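Local coordinates for uncharacterized protein SPT16D (Chaetomium thermophilum var. thermophilum, PDB 4KHB), which pairs as its Spt16D domain with Pob3N and, within the FACT complex, probably helps to reorganise nucleosomes during transcription, DNA replication and DNA repair, at residues 10-15 / 28-33; 83-86 / 91-94; 36-41 / 45-50; 98-101 / 105-108. One frame throughout, in Å; residues are numbered along the deposited sequence.

Contact 1: 10-15 / 28-33; sequences ESYKRD and VIDQKN
Y12 reaches out of the N-terminal segment and sets its hydroxyl against the carboxylate of D30. The Y12 OH to D30 OD2 hydrogen bond, donated by the phenol, is very short at 2.5 Å. The oxygen OD2 sits at the ring edge, near its plane, and ring and carboxylate planes are only 28° apart. Two torsions bring the groups together: the Y12 ring swings beside its own backbone N (chi1 -58°), while D30 extends its carboxylate anti to its backbone N.

The same D30 oxygen is gripped a second time. N33 folds its amide back over the turn, and N33 ND2 donates to D30 OD2 at 2.7 Å, arriving from above the carboxylate plane although OD2 lies close to the plane of the amide. That amide also borders the ring, with N33 ND2 3.3 Å from Y12 CE1 and the two planes steeply inclined. Two donors on one oxygen would be expected to stabilise the charged form of D30. The other carboxylate oxygen, OD1, takes a weak bond from the K32 backbone N.

S11 looks elsewhere: its hydroxyl bonds to R106 O of the Pob3N chain and to T35. The Y12 ring also packs on P46 and V37 of the sheet and on L105 of Pob3N.

Behind D30 the chain turns over, closed by a 3.1 Å bond from N33 N to D30 O. This is a type I beta turn, D30 to N33, braced by the side chains of those two residues; it joins the antiparallel strands 28-30 and 35-40 of a PH-like domain, with the N-terminal segment strapped across it.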
loop_
_atom_site.group_PDB
_atom_site.type_symbol
_atom_site.label_atom_id
_atom_site.label_comp_id
_atom_site.label_asym_id
_atom_site.label_seq_id
_atom_site.Cartn_x
_atom_site.Cartn_y
_atom_site.Cartn_z
ATOM N N GLU A 10 -14.545 -7.583 -10.672
ATOM C CA GLU A 10 -13.095 -7.485 -10.793
ATOM C C GLU A 10 -12.722 -6.105 -11.316
ATOM O O GLU A 10 -13.191 -5.693 -12.380
ATOM C CB GLU A 10 -12.592 -8.563 -11.759
ATOM C CG GLU A 10 -11.238 -8.269 -12.385
ATOM C CD GLU A 10 -10.840 -9.316 -13.404
ATOM O OE1 GLU A 10 -10.376 -8.928 -14.495
ATOM O OE2 GLU A 10 -10.999 -10.523 -13.119
ATOM N N SER A 11 -11.884 -5.391 -10.571
ATOM C CA SER A 11 -11.506 -4.037 -10.951
ATOM C C SER A 11 -10.590 -4.049 -12.170
ATOM O O SER A 11 -10.962 -3.570 -13.242
ATOM C CB SER A 11 -10.830 -3.317 -9.781
ATOM O OG SER A 11 -11.723 -3.153 -8.692
ATOM N N TYR A 12 -9.396 -4.610 -11.998
ATOM C CA TYR A 12 -8.406 -4.650 -13.071
ATOM C C TYR A 12 -7.806 -6.046 -13.230
ATOM O O TYR A 12 -7.853 -6.862 -12.305
ATOM C CB TYR A 12 -7.286 -3.639 -12.800
ATOM C CG TYR A 12 -7.749 -2.207 -12.645
ATOM C CD1 TYR A 12 -8.163 -1.464 -13.743
ATOM C CD2 TYR A 12 -7.765 -1.601 -11.398
ATOM C CE1 TYR A 12 -8.581 -0.154 -13.598
ATOM C CE2 TYR A 12 -8.181 -0.295 -11.242
ATOM C CZ TYR A 12 -8.587 0.422 -12.345
ATOM O OH TYR A 12 -9.003 1.724 -12.191
ATOM N N LYS A 13 -7.256 -6.318 -14.410
ATOM C CA LYS A 13 -6.602 -7.594 -14.686
ATOM C C LYS A 13 -5.090 -7.371 -14.792
ATOM O O LYS A 13 -4.299 -8.246 -14.441
ATOM C CB LYS A 13 -7.143 -8.197 -15.983
ATOM C CG LYS A 13 -7.604 -9.648 -15.840
ATOM C CD LYS A 13 -6.732 -10.441 -14.883
ATOM C CE LYS A 13 -7.072 -11.922 -14.916
ATOM N NZ LYS A 13 -6.249 -12.693 -13.945
ATOM N N ARG A 14 -4.700 -6.190 -15.274
ATOM C CA ARG A 14 -3.292 -5.870 -15.521
ATOM C C ARG A 14 -2.881 -4.514 -14.958
ATOM O O ARG A 14 -3.715 -3.621 -14.787
ATOM C CB ARG A 14 -3.012 -5.863 -17.027
ATOM C CG ARG A 14 -2.910 -7.217 -17.695
ATOM C CD ARG A 14 -2.717 -7.036 -19.196
ATOM N NE ARG A 14 -1.533 -6.248 -19.530
ATOM C CZ ARG A 14 -0.531 -6.692 -20.283
ATOM N NH1 ARG A 14 -0.587 -7.911 -20.800
ATOM N NH2 ARG A 14 0.511 -5.915 -20.543
ATOM N N ASP A 15 -1.587 -4.371 -14.674
ATOM C CA ASP A 15 -1.039 -3.135 -14.118
ATOM C C ASP A 15 -1.253 -1.924 -15.034
ATOM O O ASP A 15 -1.520 -0.819 -14.559
ATOM C CB ASP A 15 0.451 -3.308 -13.798
ATOM C CG ASP A 15 0.689 -4.160 -12.558
ATOM O OD1 ASP A 15 0.124 -3.831 -11.493
ATOM O OD2 ASP A 15 1.438 -5.158 -12.648
ATOM N N VAL A 28 -7.619 8.249 -6.565
ATOM C CA VAL A 28 -8.115 8.327 -7.935
ATOM C C VAL A 28 -9.450 7.607 -8.070
ATOM O O VAL A 28 -9.589 6.460 -7.637
ATOM C CB VAL A 28 -7.107 7.701 -8.931
ATOM C CG1 VAL A 28 -7.700 7.641 -10.328
ATOM C CG2 VAL A 28 -5.809 8.483 -8.945
ATOM N N ILE A 29 -10.432 8.282 -8.664
ATOM C CA ILE A 29 -11.715 7.651 -8.937
ATOM C C ILE A 29 -11.729 7.231 -10.396
ATOM O O ILE A 29 -11.484 8.048 -11.284
ATOM C CB ILE A 29 -12.907 8.600 -8.669
ATOM C CG1 ILE A 29 -12.761 9.279 -7.303
ATOM C CG2 ILE A 29 -14.237 7.850 -8.794
ATOM C CD1 ILE A 29 -12.927 8.340 -6.125
ATOM N N ASP A 30 -11.998 5.953 -10.640
ATOM C CA ASP A 30 -12.058 5.452 -12.002
ATOM C C ASP A 30 -13.476 4.975 -12.227
ATOM O O ASP A 30 -13.775 3.784 -12.091
ATOM C CB ASP A 30 -11.058 4.313 -12.219
ATOM C CG ASP A 30 -10.897 3.949 -13.687
ATOM O OD1 ASP A 30 -11.631 4.510 -14.533
ATOM O OD2 ASP A 30 -10.034 3.103 -13.999
ATOM N N GLN A 31 -14.347 5.923 -12.557
ATOM C CA GLN A 31 -15.762 5.652 -12.746
ATOM C C GLN A 31 -15.911 4.599 -13.827
ATOM O O GLN A 31 -16.848 3.806 -13.819
ATOM C CB GLN A 31 -16.530 6.925 -13.128
ATOM C CG GLN A 31 -16.352 8.116 -12.187
ATOM C CD GLN A 31 -15.048 8.861 -12.413
ATOM O OE1 GLN A 31 -14.215 8.447 -13.220
ATOM N NE2 GLN A 31 -14.871 9.972 -11.707
ATOM N N LYS A 32 -14.949 4.588 -14.742
ATOM C CA LYS A 32 -14.994 3.721 -15.899
ATOM C C LYS A 32 -15.002 2.249 -15.539
ATOM O O LYS A 32 -15.702 1.441 -16.153
ATOM C CB LYS A 32 -13.769 3.987 -16.775
ATOM C CG LYS A 32 -14.062 4.642 -18.106
ATOM C CD LYS A 32 -15.237 4.010 -18.796
ATOM C CE LYS A 32 -16.496 4.790 -18.494
ATOM N NZ LYS A 32 -17.323 4.985 -19.654
ATOM N N ASN A 33 -14.225 1.916 -14.521
ATOM C CA ASN A 33 -14.060 0.540 -14.107
ATOM C C ASN A 33 -14.758 0.266 -12.777
ATOM O O ASN A 33 -14.509 -0.761 -12.141
ATOM C CB ASN A 33 -12.567 0.209 -14.050
ATOM C CG ASN A 33 -11.917 0.222 -15.429
ATOM O OD1 ASN A 33 -12.323 -0.514 -16.330
ATOM N ND2 ASN A 33 -10.927 1.090 -15.606
#

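Contact 2: 83-86 / 91-94; sequences QPFE and HFVR
F85 and F92 meet as a T-shaped aromatic pair. The edge of F92 points into one face of F85, with ring centroids 4.9 Å apart and planes at 79°. F92 CZ is the leading atom: it stands 3.6 Å above the plane of F85, over the ring centre, so it faces the rim carbons almost evenly. F92 CZ comes within 3.7 Å of F85 CD1. Beside it, F92 CE2 lies 3.7 Å from F85 CZ, so the CE2-CZ side of the F92 ring makes the contact. Both rings turn to the side of their own backbone N (chi1 -53° for F85, -77° for F92), and the long reach of the two side chains bridges backbones whose CA atoms, F85 to F92, remain 10.9 Å apart.

Polar groups take little part between these segments. Q83 places its OE1 near the plane of the F85 ring at the edge, but its side chain is poorly ordered. R94, further down the strand, serves other partners: E147 of the Pob3N chain by a salt bridge and the carbonyl of P73.

Packing extends beyond the pair. F85 makes another edge-to-face aromatic contact with W110 of Pob3N, and F92 rests on S72 and P73. The backbone of 91-93 meanwhile pairs with an antiparallel strand of that partner chain, continuing the sheet across the interface.

The chemistry is that of an aromatic cluster at a subunit boundary, with W110 of Pob3N as the third ring: between 83-86 and 91-94 the attraction is probably dispersion and ring electrostatics, without a polar bond between the two segments.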
loop_
_atom_site.group_PDB
_atom_site.type_symbol
_atom_site.label_atom_id
_atom_site.label_comp_id
_atom_site.label_asym_id
_atom_site.label_seq_id
_atom_site.Cartn_x
_atom_site.Cartn_y
_atom_site.Cartn_z
ATOM N N GLN A 83 -23.270 -15.173 4.426
ATOM C CA GLN A 83 -22.482 -14.474 3.400
ATOM C C GLN A 83 -22.258 -15.193 2.057
ATOM O O GLN A 83 -22.147 -16.421 2.011
ATOM C CB GLN A 83 -21.132 -14.061 3.988
ATOM C CG GLN A 83 -20.470 -15.151 4.813
ATOM C CD GLN A 83 -19.015 -15.359 4.446
ATOM O OE1 GLN A 83 -18.699 -15.830 3.352
ATOM N NE2 GLN A 83 -18.118 -15.011 5.364
ATOM N N PRO A 84 -22.215 -14.413 0.957
ATOM C CA PRO A 84 -21.957 -14.862 -0.421
ATOM C C PRO A 84 -20.501 -14.734 -0.886
ATOM O O PRO A 84 -20.281 -14.616 -2.093
ATOM C CB PRO A 84 -22.822 -13.927 -1.269
ATOM C CG PRO A 84 -23.024 -12.717 -0.440
ATOM C CD PRO A 84 -22.790 -13.057 1.000
ATOM N N PHE A 85 -19.534 -14.739 0.024
ATOM C CA PHE A 85 -18.136 -14.608 -0.379
ATOM C C PHE A 85 -17.473 -15.974 -0.527
ATOM O O PHE A 85 -16.341 -16.076 -1.010
ATOM C CB PHE A 85 -17.364 -13.772 0.644
ATOM C CG PHE A 85 -17.989 -12.434 0.933
ATOM C CD1 PHE A 85 -18.894 -12.294 1.972
ATOM C CD2 PHE A 85 -17.671 -11.318 0.170
ATOM C CE1 PHE A 85 -19.476 -11.073 2.248
ATOM C CE2 PHE A 85 -18.251 -10.088 0.443
ATOM C CZ PHE A 85 -19.155 -9.968 1.483
ATOM N N GLU A 86 -18.194 -17.012 -0.107
ATOM C CA GLU A 86 -17.678 -18.378 -0.073
ATOM C C GLU A 86 -16.376 -18.452 0.720
ATOM O O GLU A 86 -15.495 -19.258 0.415
ATOM C CB GLU A 86 -17.466 -18.921 -1.492
ATOM C CG GLU A 86 -18.658 -19.661 -2.073
ATOM C CD GLU A 86 -18.514 -19.904 -3.564
ATOM O OE1 GLU A 86 -19.087 -19.124 -4.355
ATOM O OE2 GLU A 86 -17.820 -20.871 -3.943
ATOM N N HIS A 91 -11.093 -12.438 6.483
ATOM C CA HIS A 91 -10.870 -11.158 7.133
ATOM C C HIS A 91 -11.317 -10.075 6.160
ATOM O O HIS A 91 -11.209 -10.251 4.946
ATOM C CB HIS A 91 -9.388 -10.986 7.481
ATOM C CG HIS A 91 -8.830 -12.085 8.334
ATOM N ND1 HIS A 91 -7.506 -12.129 8.717
ATOM C CD2 HIS A 91 -9.416 -13.173 8.892
ATOM C CE1 HIS A 91 -7.298 -13.200 9.462
ATOM N NE2 HIS A 91 -8.442 -13.849 9.584
ATOM N N PHE A 92 -11.808 -8.955 6.680
ATOM C CA PHE A 92 -12.283 -7.871 5.826
ATOM C C PHE A 92 -11.580 -6.563 6.169
ATOM O O PHE A 92 -11.213 -6.335 7.325
ATOM C CB PHE A 92 -13.799 -7.684 5.986
ATOM C CG PHE A 92 -14.631 -8.707 5.258
ATOM C CD1 PHE A 92 -14.752 -10.007 5.735
ATOM C CD2 PHE A 92 -15.322 -8.351 4.105
ATOM C CE1 PHE A 92 -15.531 -10.940 5.058
ATOM C CE2 PHE A 92 -16.103 -9.274 3.428
ATOM C CZ PHE A 92 -16.207 -10.570 3.906
ATOM N N VAL A 93 -11.390 -5.707 5.169
ATOM C CA VAL A 93 -11.058 -4.314 5.432
ATOM C C VAL A 93 -12.391 -3.644 5.731
ATOM O O VAL A 93 -13.292 -3.672 4.889
ATOM C CB VAL A 93 -10.385 -3.641 4.212
ATOM C CG1 VAL A 93 -10.011 -2.200 4.527
ATOM C CG2 VAL A 93 -9.159 -4.424 3.774
ATOM N N ARG A 94 -12.527 -3.057 6.920
ATOM C CA ARG A 94 -13.797 -2.454 7.322
ATOM C C ARG A 94 -13.849 -0.985 6.925
ATOM O O ARG A 94 -14.855 -0.511 6.390
ATOM C CB ARG A 94 -14.009 -2.577 8.835
ATOM C CG ARG A 94 -15.419 -2.995 9.235
ATOM C CD ARG A 94 -15.407 -4.044 10.330
ATOM N NE ARG A 94 -16.712 -4.672 10.528
ATOM C CZ ARG A 94 -17.200 -4.995 11.722
ATOM N NH1 ARG A 94 -16.508 -4.700 12.815
ATOM N NH2 ARG A 94 -18.392 -5.568 11.832
#

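Contact 3: 36-41 / 45-50; sequences IVLPIM and VPFHIN
I36 and F47 exchange backbone hydrogen bonds in both directions, I36 N to F47 O at 3.0 Å and F47 N to I36 O at 2.7 Å. L38 and V45 repeat the exchange, with both bonds, L38 N to V45 O and V45 N to L38 O, at 2.7 Å. These are the hydrogen-bonded pairs of an antiparallel beta hairpin, strands 35-40 and 43-48, in the PH-like domain. Between them V37 and P46 form the non-hydrogen-bonded pair, a place where proline's missing N-H costs the strand pairing nothing. The CA hydrogens of this pair instead point across to carbonyls, V37 to V45 O and P46 to I36 O.

Outward from the backbone, V37 and P46 lie on one face of the sheet and I36, L38, V45 and F47 on the other. On that second face L38 lies about perpendicular to F47 and brings CD1 to 3.5 Å from F47 CD2. I36 carries CG1 between its backbone N and carbonyl carbon (chi1 75°), which brings this branch to F47 CB, the two side chains crossing at a slant. Residues I68, L96, F98 and F70 cover this face from the other sheet, while W108 of the Pob3N chain packs on F47.

Beyond the pairing, I40 sends its chain back along the hairpin: I40 CD1 lies 4.0 Å from V45 CG2 and, at 4.4 Å from F47 CE2, comes up to the ring edge near its plane.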
loop_
_atom_site.group_PDB
_atom_site.type_symbol
_atom_site.label_atom_id
_atom_site.label_comp_id
_atom_site.label_asym_id
_atom_site.label_seq_id
_atom_site.Cartn_x
_atom_site.Cartn_y
_atom_site.Cartn_z
ATOM N N ILE A 36 -12.330 2.708 -7.161
ATOM C CA ILE A 36 -11.515 3.771 -6.594
ATOM C C ILE A 36 -10.128 3.201 -6.302
ATOM O O ILE A 36 -9.990 2.014 -5.994
ATOM C CB ILE A 36 -12.149 4.387 -5.320
ATOM C CG1 ILE A 36 -12.002 3.448 -4.120
ATOM C CG2 ILE A 36 -13.617 4.705 -5.559
ATOM C CD1 ILE A 36 -12.418 4.076 -2.795
ATOM N N VAL A 37 -9.103 4.039 -6.416
ATOM C CA VAL A 37 -7.728 3.602 -6.196
ATOM C C VAL A 37 -7.112 4.386 -5.049
ATOM O O VAL A 37 -6.947 5.602 -5.134
ATOM C CB VAL A 37 -6.858 3.770 -7.460
ATOM C CG1 VAL A 37 -5.454 3.245 -7.203
ATOM C CG2 VAL A 37 -7.488 3.060 -8.645
ATOM N N LEU A 38 -6.779 3.682 -3.972
ATOM C CA LEU A 38 -6.287 4.336 -2.771
ATOM C C LEU A 38 -4.785 4.135 -2.608
ATOM O O LEU A 38 -4.276 3.025 -2.776
ATOM C CB LEU A 38 -7.045 3.824 -1.544
ATOM C CG LEU A 38 -8.565 3.863 -1.721
ATOM C CD1 LEU A 38 -9.300 3.256 -0.541
ATOM C CD2 LEU A 38 -9.021 5.292 -1.954
ATOM N N PRO A 39 -4.072 5.219 -2.277
ATOM C CA PRO A 39 -2.617 5.179 -2.111
ATOM C C PRO A 39 -2.226 4.659 -0.731
ATOM O O PRO A 39 -2.430 5.344 0.273
ATOM C CB PRO A 39 -2.215 6.648 -2.269
ATOM C CG PRO A 39 -3.413 7.416 -1.794
ATOM C CD PRO A 39 -4.616 6.587 -2.162
ATOM N N ILE A 40 -1.681 3.449 -0.686
ATOM C CA ILE A 40 -1.284 2.848 0.581
ATOM C C ILE A 40 0.191 2.458 0.573
ATOM O O ILE A 40 0.587 1.487 -0.082
ATOM C CB ILE A 40 -2.150 1.613 0.917
ATOM C CG1 ILE A 40 -3.633 1.993 0.933
ATOM C CG2 ILE A 40 -1.751 1.019 2.261
ATOM C CD1 ILE A 40 -4.580 0.819 1.134
ATOM N N MET A 41 0.990 3.230 1.307
ATOM C CA MET A 41 2.420 2.973 1.478
ATOM C C MET A 41 3.176 2.883 0.156
ATOM O O MET A 41 4.046 2.026 -0.021
ATOM C CB MET A 41 2.641 1.714 2.320
ATOM C CG MET A 41 2.087 1.840 3.733
ATOM S SD MET A 41 2.976 3.062 4.718
ATOM C CE MET A 41 1.729 3.524 5.926
ATOM N N VAL A 45 -3.833 1.081 -4.566
ATOM C CA VAL A 45 -4.657 -0.084 -4.271
ATOM C C VAL A 45 -6.101 0.120 -4.711
ATOM O O VAL A 45 -6.781 1.028 -4.233
ATOM C CB VAL A 45 -4.621 -0.436 -2.775
ATOM C CG1 VAL A 45 -5.422 -1.701 -2.514
ATOM C CG2 VAL A 45 -3.185 -0.607 -2.308
ATOM N N PRO A 46 -6.570 -0.737 -5.629
ATOM C CA PRO A 46 -7.938 -0.671 -6.153
ATOM C C PRO A 46 -8.956 -1.224 -5.167
ATOM O O PRO A 46 -8.688 -2.233 -4.515
ATOM C CB PRO A 46 -7.888 -1.575 -7.397
ATOM C CG PRO A 46 -6.431 -1.834 -7.660
ATOM C CD PRO A 46 -5.761 -1.747 -6.331
ATOM N N PHE A 47 -10.105 -0.565 -5.061
ATOM C CA PHE A 47 -11.245 -1.115 -4.340
ATOM C C PHE A 47 -12.495 -0.924 -5.188
ATOM O O PHE A 47 -12.838 0.198 -5.569
ATOM C CB PHE A 47 -11.404 -0.446 -2.973
ATOM C CG PHE A 47 -10.351 -0.843 -1.974
ATOM C CD1 PHE A 47 -10.480 -2.018 -1.242
ATOM C CD2 PHE A 47 -9.234 -0.045 -1.764
ATOM C CE1 PHE A 47 -9.514 -2.389 -0.315
ATOM C CE2 PHE A 47 -8.265 -0.410 -0.839
ATOM C CZ PHE A 47 -8.405 -1.584 -0.116
ATOM N N HIS A 48 -13.170 -2.027 -5.493
ATOM C CA HIS A 48 -14.349 -1.984 -6.348
ATOM C C HIS A 48 -15.518 -1.360 -5.599
ATOM O O HIS A 48 -15.593 -1.452 -4.375
ATOM C CB HIS A 48 -14.703 -3.393 -6.821
ATOM C CG HIS A 48 -15.635 -3.425 -7.993
ATOM N ND1 HIS A 48 -16.998 -3.267 -7.865
ATOM C CD2 HIS A 48 -15.399 -3.607 -9.312
ATOM C CE1 HIS A 48 -17.562 -3.347 -9.057
ATOM N NE2 HIS A 48 -16.613 -3.551 -9.954
ATOM N N ILE A 49 -16.421 -0.717 -6.335
ATOM C CA ILE A 49 -17.545 -0.015 -5.723
ATOM C C ILE A 49 -18.517 -0.957 -5.002
ATOM O O ILE A 49 -19.174 -0.561 -4.034
ATOM C CB ILE A 49 -18.307 0.841 -6.761
ATOM C CG1 ILE A 49 -19.248 1.827 -6.069
ATOM C CG2 ILE A 49 -19.087 -0.043 -7.711
ATOM C CD1 ILE A 49 -18.535 2.912 -5.300
ATOM N N ASN A 50 -18.589 -2.205 -5.462
ATOM C CA ASN A 50 -19.473 -3.204 -4.864
ATOM C C ASN A 50 -18.990 -3.653 -3.487
ATOM O O ASN A 50 -19.647 -4.448 -2.809
ATOM C CB ASN A 50 -19.608 -4.414 -5.794
ATOM C CG ASN A 50 -20.349 -4.086 -7.077
ATOM O OD1 ASN A 50 -20.936 -3.014 -7.213
ATOM N ND2 ASN A 50 -20.324 -5.014 -8.025
#

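Contact 4: 98-101 / 105-108; sequences FRST and RYAE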
loop_
_atom_site.group_PDB
_atom_site.type_symbol
_atom_site.label_atom_id
_atom_site.label_comp_id
_atom_site.label_asym_id
_atom_site.label_seq_id
_atom_site.Cartn_x
_atom_site.Cartn_y
_atom_site.Cartn_z
ATOM N N PHE A 98 -8.360 8.948 5.395
ATOM C CA PHE A 98 -7.306 9.823 4.898
ATOM C C PHE A 98 -7.545 11.237 5.400
ATOM O O PHE A 98 -8.668 11.592 5.773
ATOM C CB PHE A 98 -7.263 9.839 3.367
ATOM C CG PHE A 98 -6.849 8.539 2.745
ATOM C CD1 PHE A 98 -7.792 7.587 2.390
ATOM C CD2 PHE A 98 -5.509 8.283 2.485
ATOM C CE1 PHE A 98 -7.404 6.395 1.803
ATOM C CE2 PHE A 98 -5.113 7.094 1.900
ATOM C CZ PHE A 98 -6.063 6.147 1.559
ATOM N N ARG A 99 -6.486 12.040 5.413
ATOM C CA ARG A 99 -6.608 13.449 5.759
ATOM C C ARG A 99 -5.902 14.309 4.717
ATOM O O ARG A 99 -4.879 13.905 4.153
ATOM C CB ARG A 99 -6.067 13.735 7.167
ATOM C CG ARG A 99 -4.552 13.798 7.257
ATOM C CD ARG A 99 -4.099 14.354 8.596
ATOM N NE ARG A 99 -2.695 14.751 8.557
ATOM C CZ ARG A 99 -2.056 15.336 9.562
ATOM N NH1 ARG A 99 -2.690 15.595 10.698
ATOM N NH2 ARG A 99 -0.781 15.669 9.430
ATOM N N SER A 100 -6.462 15.484 4.451
ATOM C CA SER A 100 -5.833 16.444 3.551
ATOM C C SER A 100 -6.288 17.862 3.869
ATOM O O SER A 100 -7.216 18.067 4.654
ATOM C CB SER A 100 -6.150 16.102 2.092
ATOM O OG SER A 100 -5.693 17.119 1.219
ATOM N N THR A 101 -5.624 18.839 3.260
ATOM C CA THR A 101 -6.004 20.239 3.420
ATOM C C THR A 101 -6.976 20.689 2.330
ATOM O O THR A 101 -7.606 21.743 2.443
ATOM C CB THR A 101 -4.769 21.169 3.456
ATOM O OG1 THR A 101 -3.961 20.947 2.292
ATOM C CG2 THR A 101 -3.935 20.890 4.700
ATOM N N ARG A 105 -11.743 19.226 -2.558
ATOM C CA ARG A 105 -11.429 17.999 -3.280
ATOM C C ARG A 105 -12.072 16.792 -2.605
ATOM O O ARG A 105 -12.641 15.934 -3.275
ATOM C CB ARG A 105 -9.914 17.804 -3.402
ATOM C CG ARG A 105 -9.508 16.679 -4.351
ATOM C CD ARG A 105 -8.028 16.740 -4.700
ATOM N NE ARG A 105 -7.184 16.658 -3.512
ATOM C CZ ARG A 105 -6.698 15.525 -3.015
ATOM N NH1 ARG A 105 -6.970 14.369 -3.603
ATOM N NH2 ARG A 105 -5.942 15.549 -1.925
ATOM N N TYR A 106 -11.993 16.736 -1.277
ATOM C CA TYR A 106 -12.567 15.619 -0.528
ATOM C C TYR A 106 -14.092 15.634 -0.577
ATOM O O TYR A 106 -14.734 14.585 -0.509
ATOM C CB TYR A 106 -12.068 15.609 0.922
ATOM C CG TYR A 106 -10.745 14.894 1.115
ATOM C CD1 TYR A 106 -10.014 14.439 0.025
ATOM C CD2 TYR A 106 -10.244 14.649 2.387
ATOM C CE1 TYR A 106 -8.813 13.781 0.193
ATOM C CE2 TYR A 106 -9.040 13.986 2.566
ATOM C CZ TYR A 106 -8.332 13.555 1.464
ATOM O OH TYR A 106 -7.134 12.897 1.621
ATOM N N ALA A 107 -14.667 16.827 -0.693
ATOM C CA ALA A 107 -16.112 16.956 -0.818
ATOM C C ALA A 107 -16.571 16.379 -2.154
ATOM O O ALA A 107 -17.607 15.719 -2.232
ATOM C CB ALA A 107 -16.528 18.412 -0.689
ATOM N N GLU A 108 -15.786 16.625 -3.201
ATOM C CA GLU A 108 -16.067 16.078 -4.527
ATOM C C GLU A 108 -15.948 14.557 -4.538
ATOM O O GLU A 108 -16.799 13.861 -5.097
ATOM C CB GLU A 108 -15.114 16.684 -5.565
ATOM C CG GLU A 108 -15.247 16.090 -6.969
ATOM C CD GLU A 108 -16.535 16.476 -7.675
ATOM O OE1 GLU A 108 -17.283 17.325 -7.147
ATOM O OE2 GLU A 108 -16.802 15.925 -8.766
#
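R105 approaches S100 first, its chain leaving the helix extended and then bending at chi3 (59°) to swing the guanidinium back toward the strand. R105 NH2 stops 3.5 Å from S100 OG, a near approach without a hydrogen bond. The stronger partners of the two groups lie outside: R105 forms salt bridges to D102 through NE and to D176 of the Pob3N chain through NH2, while S100 OG bonds to the backbone N of D102. That last bond makes an ST turn where the strand gives way to the helix.

This is the junction at which strand 91-100 of the PH-like fold passes into its C-terminal helix, 103-121, so the first turn of the helix folds back against the strand it has just left.

Y106, next along, carries most of the packing. Its ring comes up against S100, with Y106 CZ 3.4 Å from S100 CB and Y106 CE2 3.5 Å from S100 N. The hydroxyl end goes on past the serine: Y106 OH lies 3.5 Å from F98 CB, whereas the F98 ring heads off toward L38 and P39. The Y106 chi2 of 7° is far from the near-perpendicular setting usual for tyrosine. The hydroxyl of this buried tyrosine is hydrogen-bonded to D176 of Pob3N, the same carboxylate oxygen that R105 holds, and the ring is further covered by L66 and K57.

Overall arrangement
Contact 3 is the buried centre, about 5 Å from the middle of the chain to its own centre, and the one held by regular strand-to-strand bonds. Contact 4 is also buried, though about 14 Å out by the same measure; contacts 1 and 2 are partly buried. Contact 1 adjoins contact 3 through the same three-stranded sheet, V28 O meeting V37 N, but works with side-chain polar bonds at a turn. Contacts 2 and 4 use the two ends of strand 91-100, their centres about 28 Å apart: one is purely aromatic, the other mixes a buried tyrosine with charged groups turned to Pob3N. Contact 4 touches contact 3 through the F98 side chain. All four are bordered by the partner chain.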